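PDB 5MPT: citrinin polyketide synthase from Monascus purpureus, which builds the polyketide precursor of the mycotoxin citrinin, the piece described here being its C-methyltransferase domain with bound S-adenosyl-L-homocysteine. Local coordinates for residues A[310-315]-A[375-380]. Sequence-based numbering, arbitrary orientation. Where two conformers were deposited one is given.
Sequences FLLLLE and QRLIIA
Leu-313 and Ile-378 pair at the middle of two antiparallel strands, 310-315 and 375-380, with Leu-313 N 2.7 Å from Ile-378 O and Ile-378 N 2.8 Å from Leu-313 O. Two more such pairs, Leu-311 with Ala-380 and Glu-315 with Arg-376, bring the ladder to six backbone bonds.

The apolar packing is dense along most of the ladder. At its Phe-310 end, Ile-379 lays CD1 over one face of the Phe-310 ring, a CH-pi contact 4.1 Å from the centroid; its CG1 stands anti to its own N (chi1 -169°), which carries the methyl out to the ring. On that same face of the sheet Leu-312 CD1 touches both Leu-377 CB and Ile-379 CB, and Leu-377 CD2 lies 3.8 Å from Leu-314 CG. On the opposite face, Leu-313 CB meets Ile-378 CB at 4.0 Å, with Trp-350 of helix 347-356 packed against both side chains.

The fit slackens at Arg-376. Its CA is 5.7 Å from Glu-315 CA, and the partly exposed side chain turns its guanidinium away to Thr-365 and Asn-373.

In this Rossmann-like methyltransferase sheet, 375-381 is the reversed strand beside 309-316. The hydrocarbon packing and paired amides hold the backbone from which catalytic Glu-315 reaches His-289, a hydrogen bond that probably helps orient the imidazole.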
ATOM      1  N   PHE A 310       4.863 -10.756 -17.200  1.00 19.58           N
ATOM      2  CA  PHE A 310       4.062  -9.602 -16.831  1.00 17.99           C
ATOM      3  C   PHE A 310       4.355  -9.173 -15.407  1.00 19.20           C
ATOM      4  O   PHE A 310       4.796  -9.955 -14.548  1.00 19.29           O
ATOM      5  CB  PHE A 310       2.555  -9.866 -16.962  1.00 17.87           C
ATOM      6  CG  PHE A 310       2.042 -10.928 -16.054  1.00 18.73           C
ATOM      7  CD1 PHE A 310       1.961 -12.231 -16.478  1.00 18.80           C
ATOM      8  CD2 PHE A 310       1.585 -10.618 -14.795  1.00 19.69           C
ATOM      9  CE1 PHE A 310       1.492 -13.209 -15.668  1.00 18.98           C
ATOM     10  CE2 PHE A 310       1.077 -11.610 -13.975  1.00 18.74           C
ATOM     11  CZ  PHE A 310       1.023 -12.892 -14.400  1.00 17.68           C
ATOM     12  N   LEU A 311       4.043  -7.912 -15.178  1.00 18.54           N
ATOM     13  CA  LEU A 311       4.024  -7.298 -13.865  1.00 19.71           C
ATOM     14  C   LEU A 311       2.600  -7.283 -13.324  1.00 19.98           C
ATOM     15  O   LEU A 311       1.679  -6.852 -14.019  1.00 19.87           O
ATOM     16  CB  LEU A 311       4.560  -5.874 -13.962  1.00 20.35           C
ATOM     17  CG  LEU A 311       4.382  -4.939 -12.744  1.00 20.18           C
ATOM     18  CD1 LEU A 311       5.148  -5.479 -11.561  1.00 22.11           C
ATOM     19  CD2 LEU A 311       4.871  -3.569 -13.125  1.00 19.38           C
ATOM     20  N   LEU A 312       2.452  -7.664 -12.063  1.00 17.79           N
ATOM     21  CA  LEU A 312       1.194  -7.536 -11.334  1.00 19.22           C
ATOM     22  C   LEU A 312       1.439  -6.608 -10.156  1.00 18.93           C
ATOM     23  O   LEU A 312       2.004  -7.019  -9.139  1.00 18.88           O
ATOM     24  CB  LEU A 312       0.666  -8.890 -10.879  1.00 19.53           C
ATOM     25  CG  LEU A 312      -0.737  -8.808 -10.292  1.00 20.05           C
ATOM     26  CD1 LEU A 312      -1.767  -8.416 -11.327  1.00 21.52           C
ATOM     27  CD2 LEU A 312      -1.124 -10.156  -9.742  1.00 17.31           C
ATOM     28  N   LEU A 313       1.012  -5.367 -10.318  1.00 18.86           N
ATOM     29  CA  LEU A 313       1.003  -4.408  -9.222  1.00 18.34           C
ATOM     30  C   LEU A 313      -0.239  -4.575  -8.357  1.00 17.26           C
ATOM     31  O   LEU A 313      -1.348  -4.845  -8.847  1.00 18.61           O
ATOM     32  CB  LEU A 313       1.027  -2.983  -9.760  1.00 18.65           C
ATOM     33  CG  LEU A 313       2.250  -2.543 -10.530  1.00 20.80           C
ATOM     34  CD1 LEU A 313       1.932  -1.285 -11.305  1.00 23.35           C
ATOM     35  CD2 LEU A 313       3.408  -2.277  -9.564  1.00 20.84           C
ATOM     36  N   LEU A 314      -0.051  -4.418  -7.058  0.54 17.13           N
ATOM     37  CA  LEU A 314      -1.154  -4.173  -6.138  0.54 19.50           C
ATOM     38  C   LEU A 314      -0.853  -2.804  -5.570  0.54 18.44           C
ATOM     39  O   LEU A 314       0.105  -2.658  -4.809  0.54 21.42           O
ATOM     40  CB  LEU A 314      -1.240  -5.232  -5.041  0.54 19.98           C
ATOM     41  CG  LEU A 314      -2.582  -5.301  -4.297  0.54 23.12           C
ATOM     42  CD1 LEU A 314      -2.637  -6.528  -3.402  0.54 24.50           C
ATOM     43  CD2 LEU A 314      -2.852  -4.061  -3.475  0.54 24.89           C
ATOM     44  N   GLU A 315      -1.605  -1.795  -6.008  1.00 20.87           N
ATOM     45  CA  GLU A 315      -1.315  -0.412  -5.659  1.00 22.22           C
ATOM     46  C   GLU A 315      -2.543   0.295  -5.144  1.00 20.50           C
ATOM     47  O   GLU A 315      -3.643   0.149  -5.687  1.00 21.70           O
ATOM     48  CB  GLU A 315      -0.775   0.360  -6.870  1.00 23.23           C
ATOM     49  CG  GLU A 315       0.679   0.147  -7.101  1.00 22.32           C
ATOM     50  CD  GLU A 315       1.529   0.937  -6.135  1.00 21.32           C
ATOM     51  OE1 GLU A 315       1.004   1.887  -5.496  1.00 21.04           O
ATOM     52  OE2 GLU A 315       2.717   0.589  -5.995  1.00 19.65           O
ATOM     53  N   GLN A 375      -7.848   0.411  -3.934  1.00 20.01           N
ATOM     54  CA  GLN A 375      -6.693  -0.291  -4.466  1.00 17.47           C
ATOM     55  C   GLN A 375      -7.109  -1.035  -5.708  1.00 17.50           C
ATOM     56  O   GLN A 375      -8.279  -1.357  -5.913  1.00 19.08           O
ATOM     57  CB  GLN A 375      -6.098  -1.293  -3.479  1.00 15.34           C
ATOM     58  CG  GLN A 375      -5.947  -0.710  -2.079  1.00 15.86           C
ATOM     59  CD  GLN A 375      -4.708  -1.183  -1.402  1.00 16.69           C
ATOM     60  OE1 GLN A 375      -3.596  -0.857  -1.833  1.00 18.95           O
ATOM     61  NE2 GLN A 375      -4.853  -1.965  -0.362  1.00 16.77           N
ATOM     62  N   ARG A 376      -6.108  -1.349  -6.516  1.00 16.79           N
ATOM     63  CA  ARG A 376      -6.304  -2.119  -7.720  1.00 17.02           C
ATOM     64  C   ARG A 376      -5.157  -3.091  -7.886  1.00 15.96           C
ATOM     65  O   ARG A 376      -4.014  -2.800  -7.516  1.00 19.58           O
ATOM     66  CB  ARG A 376      -6.383  -1.229  -8.947  1.00 17.18           C
ATOM     67  CG  ARG A 376      -7.508  -0.260  -8.917  1.00 17.63           C
ATOM     68  CD  ARG A 376      -7.682   0.415 -10.243  1.00 19.67           C
ATOM     69  NE  ARG A 376      -8.505   1.594 -10.096  1.00 20.60           N
ATOM     70  CZ  ARG A 376      -9.832   1.620 -10.174  1.00 21.15           C
ATOM     71  NH1 ARG A 376     -10.538   0.508 -10.440  1.00 20.86           N
ATOM     72  NH2 ARG A 376     -10.460   2.782  -9.971  1.00 23.32           N
ATOM     73  N   LEU A 377      -5.461  -4.249  -8.479  1.00 16.68           N
ATOM     74  CA  LEU A 377      -4.443  -4.992  -9.195  1.00 16.14           C
ATOM     75  C   LEU A 377      -4.297  -4.372 -10.577  1.00 17.64           C
ATOM     76  O   LEU A 377      -5.281  -4.145 -11.285  1.00 20.07           O
ATOM     77  CB  LEU A 377      -4.780  -6.471  -9.327  1.00 17.76           C
ATOM     78  CG  LEU A 377      -4.941  -7.319  -8.063  1.00 20.19           C
ATOM     79  CD1 LEU A 377      -5.431  -8.734  -8.429  1.00 21.76           C
ATOM     80  CD2 LEU A 377      -3.655  -7.342  -7.285  1.00 20.96           C
ATOM     81  N   ILE A 378      -3.067  -4.093 -10.951  1.00 17.39           N
ATOM     82  CA  ILE A 378      -2.732  -3.489 -12.233  1.00 17.37           C
ATOM     83  C   ILE A 378      -1.758  -4.450 -12.878  1.00 17.75           C
ATOM     84  O   ILE A 378      -0.672  -4.714 -12.340  1.00 18.37           O
ATOM     85  CB  ILE A 378      -2.113  -2.084 -12.094  1.00 17.55           C
ATOM     86  CG1 ILE A 378      -3.020  -1.155 -11.293  1.00 18.42           C
ATOM     87  CG2 ILE A 378      -1.848  -1.467 -13.465  1.00 19.14           C
ATOM     88  CD1 ILE A 378      -2.326   0.161 -10.893  1.00 21.42           C
ATOM     89  N   ILE A 379      -2.178  -5.047 -13.974  1.00 16.59           N
ATOM     90  CA  ILE A 379      -1.335  -5.988 -14.703  1.00 15.81           C
ATOM     91  C   ILE A 379      -0.745  -5.285 -15.910  1.00 18.05           C
ATOM     92  O   ILE A 379      -1.416  -4.467 -16.564  1.00 20.27           O
ATOM     93  CB  ILE A 379      -2.133  -7.259 -15.096  1.00 17.93           C
ATOM     94  CG1 ILE A 379      -1.171  -8.324 -15.612  1.00 19.87           C
ATOM     95  CG2 ILE A 379      -3.219  -6.959 -16.160  1.00 18.40           C
ATOM     96  CD1 ILE A 379      -1.846  -9.700 -15.770  1.00 21.22           C
ATOM     97  N   ALA A 380       0.519  -5.608 -16.212  1.00 17.53           N
ATOM     98  CA  ALA A 380       1.259  -4.980 -17.302  1.00 17.97           C
ATOM     99  C   ALA A 380       2.111  -6.047 -17.987  1.00 18.30           C
ATOM    100  O   ALA A 380       3.010  -6.630 -17.372  1.00 19.27           O
ATOM    101  CB  ALA A 380       2.101  -3.827 -16.781  1.00 18.13           C
TER